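Side-chain contacts in GTP-binding protein (Thermus thermophilus, PDB 2DBY), which binds guanine nucleotide, here GDP, and probably acts as a nucleotide-hydrolysing P-loop protein of the OBG family that associates with the large ribosomal subunit: residues V210-L215 against A262-Q267; R244-L249 against Q267-Q272. All coordinates share one frame; numbering follows the deposited sequence.

Interaction 1. Residues V210-L215 against A262-Q267; sequences VAEEDL and AAYGLQ. With GDP (guanosine-5'-diphosphate), chain B.
Y264 and L266 reach from the end of helix 254-263 to the loop that follows strand 204-209, one set against the loop backbone by its ring edge and hydroxyl, the other apolar. In the first, the Y264 ring approaches with its phenol end leading. With CG anti to the backbone N (chi1 -166°), the ring extends out from its own backbone, and its OH comes 3.2 Å from E213 CA. Both E213 CA and E212 O lie at the ring's edge, near its plane, so the loop backbone meets the rim of the ring. E212 O is 3.6 Å from Y264 CE1. The E212 side chain crosses the tyrosine at about a right angle, with its CB 4.1 Å from Y264 CE1 and its carboxylate plane turned 59° from the ring. Of the E213 side chain, CB comes near, 3.9 Å from Y264 OH. The apolar half is a leucine pair, L215 and L266, whose side chains also cross at about a right angle. L215 CD1 meets L266 CD1 at 3.8 Å, while L215 CB rests against both methyls of L266, at 3.9 Å from CD1 and 4.0 Å from CD2. Two local turns present these groups: the short 3-10 segment 212-214, with D214 N bonded to A211 O, and a Schellman motif ending helix 254-263, in which G265, at positive phi, is the C-prime residue and L266 N bonds to L261 O. The tyrosine side is exposed, whereas L266 is buried and also touches P216. Beyond the contact, L215 packs on V240 of strand 237-241, and V210, a GDP-pocket residue, pairs through its backbone with V241, placing this surface contact at the edge of the G-domain sheet.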
loop_
_atom_site.group_PDB
_atom_site.type_symbol
_atom_site.label_atom_id
_atom_site.label_comp_id
_atom_site.label_asym_id
_atom_site.label_seq_id
_atom_site.Cartn_x
_atom_site.Cartn_y
_atom_site.Cartn_z
ATOM N N VAL A 210 13.065 13.400 -8.192
ATOM C CA VAL A 210 14.377 13.958 -8.447
ATOM C C VAL A 210 14.811 13.782 -9.901
ATOM O O VAL A 210 14.167 13.069 -10.669
ATOM C CB VAL A 210 15.470 13.259 -7.576
ATOM C CG1 VAL A 210 15.178 13.482 -6.101
ATOM C CG2 VAL A 210 15.511 11.734 -7.853
ATOM N N ALA A 211 15.902 14.453 -10.257
ATOM C CA ALA A 211 16.480 14.291 -11.587
ATOM C C ALA A 211 17.111 12.888 -11.532
ATOM O O ALA A 211 17.573 12.459 -10.475
ATOM C CB ALA A 211 17.550 15.349 -11.819
ATOM N N GLU A 212 17.175 12.183 -12.663
ATOM C CA GLU A 212 17.713 10.819 -12.671
ATOM C C GLU A 212 19.102 10.626 -12.063
ATOM O O GLU A 212 19.376 9.558 -11.503
ATOM C CB GLU A 212 17.694 10.256 -14.096
ATOM C CG GLU A 212 18.306 11.166 -15.126
ATOM C CD GLU A 212 17.883 10.793 -16.546
ATOM O OE1 GLU A 212 16.696 10.450 -16.753
ATOM O OE2 GLU A 212 18.732 10.868 -17.447
ATOM N N GLU A 213 19.962 11.641 -12.160
ATOM C CA GLU A 213 21.325 11.548 -11.600
ATOM C C GLU A 213 21.330 11.385 -10.086
ATOM O O GLU A 213 22.314 10.925 -9.512
ATOM C CB GLU A 213 22.148 12.785 -11.946
ATOM C CG GLU A 213 21.504 14.082 -11.544
ATOM C CD GLU A 213 20.771 14.742 -12.711
ATOM O OE1 GLU A 213 20.170 14.023 -13.569
ATOM O OE2 GLU A 213 20.792 15.991 -12.756
ATOM N N ASP A 214 20.237 11.779 -9.434
ATOM C CA ASP A 214 20.130 11.665 -7.985
ATOM C C ASP A 214 19.625 10.302 -7.498
ATOM O O ASP A 214 19.478 10.099 -6.302
ATOM C CB ASP A 214 19.221 12.774 -7.434
ATOM C CG ASP A 214 19.968 14.079 -7.199
ATOM O OD1 ASP A 214 21.213 14.030 -7.118
ATOM O OD2 ASP A 214 19.326 15.149 -7.084
ATOM N N LEU A 215 19.337 9.379 -8.422
ATOM C CA LEU A 215 18.870 8.058 -8.039
ATOM C C LEU A 215 20.093 7.247 -7.624
ATOM O O LEU A 215 21.198 7.465 -8.135
ATOM C CB LEU A 215 18.143 7.370 -9.208
ATOM C CG LEU A 215 16.846 8.063 -9.675
ATOM C CD1 LEU A 215 16.323 7.403 -10.957
ATOM C CD2 LEU A 215 15.790 7.994 -8.542
ATOM N N ALA A 262 19.957 -1.230 -15.565
ATOM C CA ALA A 262 21.163 -1.832 -15.009
ATOM C C ALA A 262 22.389 -1.144 -15.584
ATOM O O ALA A 262 23.419 -1.022 -14.902
ATOM C CB ALA A 262 21.205 -3.330 -15.307
ATOM N N ALA A 263 22.296 -0.702 -16.835
ATOM C CA ALA A 263 23.428 -0.002 -17.440
ATOM C C ALA A 263 23.663 1.298 -16.682
ATOM O O ALA A 263 24.790 1.791 -16.630
ATOM C CB ALA A 263 23.163 0.303 -18.900
ATOM N N TYR A 264 22.605 1.845 -16.086
ATOM C CA TYR A 264 22.733 3.103 -15.353
ATOM C C TYR A 264 23.017 2.836 -13.874
ATOM O O TYR A 264 22.933 3.745 -13.048
ATOM C CB TYR A 264 21.449 3.929 -15.503
ATOM C CG TYR A 264 21.570 5.387 -15.086
ATOM C CD1 TYR A 264 20.512 6.016 -14.440
ATOM C CD2 TYR A 264 22.731 6.140 -15.345
ATOM C CE1 TYR A 264 20.589 7.350 -14.055
ATOM C CE2 TYR A 264 22.824 7.495 -14.961
ATOM C CZ TYR A 264 21.741 8.083 -14.311
ATOM O OH TYR A 264 21.785 9.389 -13.859
ATOM N N GLY A 265 23.315 1.580 -13.551
ATOM C CA GLY A 265 23.637 1.205 -12.178
ATOM C C GLY A 265 22.464 1.161 -11.206
ATOM O O GLY A 265 22.666 1.212 -9.993
ATOM N N LEU A 266 21.244 1.082 -11.734
ATOM C CA LEU A 266 20.034 1.024 -10.911
ATOM C C LEU A 266 19.426 -0.364 -11.106
ATOM O O LEU A 266 19.348 -0.864 -12.243
ATOM C CB LEU A 266 19.048 2.114 -11.339
ATOM C CG LEU A 266 19.621 3.529 -11.225
ATOM C CD1 LEU A 266 18.618 4.515 -11.814
ATOM C CD2 LEU A 266 19.932 3.874 -9.768
ATOM N N GLN A 267 18.984 -0.971 -10.007
ATOM C CA GLN A 267 18.456 -2.336 -10.056
ATOM C C GLN A 267 16.946 -2.563 -10.048
ATOM O O GLN A 267 16.492 -3.679 -10.336
ATOM C CB GLN A 267 19.065 -3.141 -8.903
ATOM C CG GLN A 267 20.598 -3.093 -8.822
ATOM C CD GLN A 267 21.300 -3.399 -10.147
ATOM O OE1 GLN A 267 20.861 -4.253 -10.931
ATOM N NE2 GLN A 267 22.409 -2.709 -10.389
HETATM P PB GDP B . 2.145 18.152 -12.165
HETATM O O1B GDP B . 1.712 19.608 -12.264
HETATM O O2B GDP B . 2.466 17.731 -10.632
HETATM O O3B GDP B . 1.421 17.134 -13.043
HETATM O O3A GDP B . 3.644 18.195 -12.824
HETATM P PA GDP B . 4.156 17.675 -14.264
HETATM O O1A GDP B . 3.921 16.232 -14.391
HETATM O O2A GDP B . 3.385 18.460 -15.439
HETATM O "O5'" GDP B . 5.743 17.956 -14.366
HETATM C "C5'" GDP B . 5.984 19.366 -14.305
HETATM C "C4'" GDP B . 7.295 19.681 -15.069
HETATM O "O4'" GDP B . 8.467 18.987 -14.485
HETATM C "C3'" GDP B . 7.304 19.238 -16.526
HETATM O "O3'" GDP B . 7.709 20.003 -17.659
HETATM C "C2'" GDP B . 7.859 17.792 -16.433
HETATM O "O2'" GDP B . 8.492 17.512 -17.704
HETATM C "C1'" GDP B . 9.021 18.021 -15.479
HETATM N N9 GDP B . 9.429 16.791 -14.740
HETATM C C8 GDP B . 8.602 15.925 -14.049
HETATM N N7 GDP B . 9.296 14.959 -13.512
HETATM C C5 GDP B . 10.609 15.133 -13.819
HETATM C C6 GDP B . 11.816 14.418 -13.515
HETATM O O6 GDP B . 11.774 13.413 -12.844
HETATM N N1 GDP B . 13.020 14.893 -14.001
HETATM C C2 GDP B . 13.058 16.043 -14.767
HETATM N N2 GDP B . 14.264 16.496 -15.236
HETATM N N3 GDP B . 11.940 16.722 -15.059
HETATM C C4 GDP B . 10.713 16.309 -14.612
#

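Interaction 2. Residues R244-L249 against Q267-Q272; sequences RLEAEL and QESGLQ. With GDP (guanosine-5'-diphosphate), chain B.
E246 points its carboxylate at the first turn of helix 270-281, where two backbone amides meet it. G270 N gives a weak, bent bond to E246 OE1 at 2.7 Å (147°), and L271 N a second weak one to E246 OE2 at 3.0 Å (150°); the two weak bonds go to different oxygens. E246 OE2 also lies 3.4 Å from S269 CB and 3.6 Å from L271 CG, so aliphatic carbons flank this oxygen as well. A bend at chi2 (-55°) folds the glutamate so that its CD sits 3.4 Å from G270 CA; G270, with no side chain, leaves room for the carboxylate. One step out, S269 is the N-cap: its OG accepts from Q272 N at 3.0 Å, serving an amide that the glutamate leaves alone. L271 is set against L17, L21 and A24 of helix 14-25, the helix that follows the P-loop, and E246 itself touches A20 there. On helix 243-250, R244 N donates a nearly straight bond to GDP O6. An alanine in place of E246 would probably leave the buried amides of G270 and L271 without these acceptors and open a gap between the two helices. A buried negative charge facing a helix N-terminus is likely to be stabilised by the helix dipole, which would favour the ionised glutamate.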
loop_
_atom_site.group_PDB
_atom_site.type_symbol
_atom_site.label_atom_id
_atom_site.label_comp_id
_atom_site.label_asym_id
_atom_site.label_seq_id
_atom_site.Cartn_x
_atom_site.Cartn_y
_atom_site.Cartn_z
ATOM N N ARG A 244 10.105 11.473 -14.631
ATOM C CA ARG A 244 10.409 11.482 -16.054
ATOM C C ARG A 244 11.043 10.167 -16.499
ATOM O O ARG A 244 10.679 9.606 -17.541
ATOM C CB ARG A 244 11.343 12.639 -16.399
ATOM C CG ARG A 244 11.682 12.696 -17.874
ATOM C CD ARG A 244 12.377 13.982 -18.242
ATOM N NE ARG A 244 12.893 13.918 -19.607
ATOM C CZ ARG A 244 13.567 14.898 -20.197
ATOM N NH1 ARG A 244 13.803 16.025 -19.534
ATOM N NH2 ARG A 244 14.013 14.746 -21.440
ATOM N N LEU A 245 11.996 9.676 -15.727
ATOM C CA LEU A 245 12.647 8.413 -16.077
ATOM C C LEU A 245 11.630 7.277 -16.077
ATOM O O LEU A 245 11.638 6.419 -16.955
ATOM C CB LEU A 245 13.758 8.083 -15.083
ATOM C CG LEU A 245 14.477 6.747 -15.344
ATOM C CD1 LEU A 245 15.194 6.812 -16.691
ATOM C CD2 LEU A 245 15.501 6.504 -14.226
ATOM N N GLU A 246 10.740 7.256 -15.087
ATOM C CA GLU A 246 9.757 6.186 -15.053
ATOM C C GLU A 246 8.855 6.210 -16.276
ATOM O O GLU A 246 8.499 5.155 -16.811
ATOM C CB GLU A 246 8.891 6.274 -13.783
ATOM C CG GLU A 246 9.700 6.029 -12.511
ATOM C CD GLU A 246 10.460 4.712 -12.549
ATOM O OE1 GLU A 246 11.686 4.717 -12.312
ATOM O OE2 GLU A 246 9.827 3.671 -12.823
ATOM N N ALA A 247 8.462 7.396 -16.715
ATOM C CA ALA A 247 7.597 7.478 -17.888
ATOM C C ALA A 247 8.336 6.950 -19.116
ATOM O O ALA A 247 7.742 6.254 -19.962
ATOM C CB ALA A 247 7.169 8.908 -18.113
ATOM N N GLU A 248 9.623 7.279 -19.222
ATOM C CA GLU A 248 10.423 6.809 -20.371
ATOM C C GLU A 248 10.591 5.284 -20.337
ATOM O O GLU A 248 10.396 4.607 -21.341
ATOM C CB GLU A 248 11.792 7.489 -20.365
ATOM C CG GLU A 248 11.688 8.998 -20.602
ATOM C CD GLU A 248 12.962 9.750 -20.289
ATOM O OE1 GLU A 248 13.883 9.154 -19.699
ATOM O OE2 GLU A 248 13.031 10.959 -20.622
ATOM N N LEU A 249 10.925 4.733 -19.174
ATOM C CA LEU A 249 11.083 3.289 -19.047
ATOM C C LEU A 249 9.791 2.496 -19.309
ATOM O O LEU A 249 9.844 1.397 -19.878
ATOM C CB LEU A 249 11.603 2.919 -17.656
ATOM C CG LEU A 249 13.027 3.387 -17.327
ATOM C CD1 LEU A 249 13.267 3.264 -15.817
ATOM C CD2 LEU A 249 14.045 2.526 -18.091
ATOM N N GLN A 267 18.984 -0.971 -10.007
ATOM C CA GLN A 267 18.456 -2.336 -10.056
ATOM C C GLN A 267 16.946 -2.563 -10.048
ATOM O O GLN A 267 16.492 -3.679 -10.336
ATOM C CB GLN A 267 19.065 -3.141 -8.903
ATOM C CG GLN A 267 20.598 -3.093 -8.822
ATOM C CD GLN A 267 21.300 -3.399 -10.147
ATOM O OE1 GLN A 267 20.861 -4.253 -10.931
ATOM N NE2 GLN A 267 22.409 -2.709 -10.389
ATOM N N GLU A 268 16.166 -1.537 -9.724
ATOM C CA GLU A 268 14.708 -1.680 -9.653
ATOM C C GLU A 268 14.071 -0.366 -10.093
ATOM O O GLU A 268 14.566 0.683 -9.721
ATOM C CB GLU A 268 14.338 -2.001 -8.199
ATOM C CG GLU A 268 12.873 -2.184 -7.920
ATOM C CD GLU A 268 12.629 -2.643 -6.487
ATOM O OE1 GLU A 268 13.379 -2.188 -5.597
ATOM O OE2 GLU A 268 11.695 -3.447 -6.248
ATOM N N SER A 269 12.995 -0.408 -10.874
ATOM C CA SER A 269 12.365 0.839 -11.318
ATOM C C SER A 269 11.758 1.585 -10.156
ATOM O O SER A 269 11.501 1.010 -9.098
ATOM C CB SER A 269 11.262 0.579 -12.350
ATOM O OG SER A 269 10.168 -0.069 -11.744
ATOM N N GLY A 270 11.483 2.864 -10.387
ATOM C CA GLY A 270 10.884 3.679 -9.355
ATOM C C GLY A 270 9.463 3.222 -9.133
ATOM O O GLY A 270 8.965 3.306 -8.026
ATOM N N LEU A 271 8.792 2.749 -10.186
ATOM C CA LEU A 271 7.429 2.287 -10.012
ATOM C C LEU A 271 7.409 1.048 -9.155
ATOM O O LEU A 271 6.506 0.901 -8.333
ATOM C CB LEU A 271 6.746 1.984 -11.343
ATOM C CG LEU A 271 6.302 3.137 -12.235
ATOM C CD1 LEU A 271 5.334 2.524 -13.272
ATOM C CD2 LEU A 271 5.626 4.236 -11.463
ATOM N N GLN A 272 8.389 0.154 -9.322
ATOM C CA GLN A 272 8.391 -1.039 -8.478
ATOM C C GLN A 272 8.680 -0.651 -7.028
ATOM O O GLN A 272 8.078 -1.181 -6.098
ATOM C CB GLN A 272 9.426 -2.075 -8.973
ATOM C CG GLN A 272 8.948 -2.832 -10.200
ATOM C CD GLN A 272 7.651 -3.609 -9.938
ATOM O OE1 GLN A 272 7.598 -4.488 -9.077
ATOM N NE2 GLN A 272 6.606 -3.273 -10.680
HETATM P PB GDP B . 2.145 18.152 -12.165
HETATM O O1B GDP B . 1.712 19.608 -12.264
HETATM O O2B GDP B . 2.466 17.731 -10.632
HETATM O O3B GDP B . 1.421 17.134 -13.043
HETATM O O3A GDP B . 3.644 18.195 -12.824
HETATM P PA GDP B . 4.156 17.675 -14.264
HETATM O O1A GDP B . 3.921 16.232 -14.391
HETATM O O2A GDP B . 3.385 18.460 -15.439
HETATM O "O5'" GDP B . 5.743 17.956 -14.366
HETATM C "C5'" GDP B . 5.984 19.366 -14.305
HETATM C "C4'" GDP B . 7.295 19.681 -15.069
HETATM O "O4'" GDP B . 8.467 18.987 -14.485
HETATM C "C3'" GDP B . 7.304 19.238 -16.526
HETATM O "O3'" GDP B . 7.709 20.003 -17.659
HETATM C "C2'" GDP B . 7.859 17.792 -16.433
HETATM O "O2'" GDP B . 8.492 17.512 -17.704
HETATM C "C1'" GDP B . 9.021 18.021 -15.479
HETATM N N9 GDP B . 9.429 16.791 -14.740
HETATM C C8 GDP B . 8.602 15.925 -14.049
HETATM N N7 GDP B . 9.296 14.959 -13.512
HETATM C C5 GDP B . 10.609 15.133 -13.819
HETATM C C6 GDP B . 11.816 14.418 -13.515
HETATM O O6 GDP B . 11.774 13.413 -12.844
HETATM N N1 GDP B . 13.020 14.893 -14.001
HETATM C C2 GDP B . 13.058 16.043 -14.767
HETATM N N2 GDP B . 14.264 16.496 -15.236
HETATM N N3 GDP B . 11.940 16.722 -15.059
HETATM C C4 GDP B . 10.713 16.309 -14.612
#

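In the fold
Interactions 1 and 2 lie with their centres about 9 Å apart and share Q267, in the short link between helix 254-263 and helix 270-281. They meet directly where L215 CD1 packs on L245 CD2 at 3.5 Å and E212 OE1 lies 3.9 Å from L245 CD1, so helix 243-250 sits against the loop 210-215. Both also reach the guanine base, in different ways: R244 N is hydrogen-bonded to O6 of GDP at 3.1 Å, while V210 O merely lies 3.3 Å from that same O6, with no bond between the two oxygens. The nucleotide's other end is held by N11 to T16, leaving these two contacts on the base side of the site.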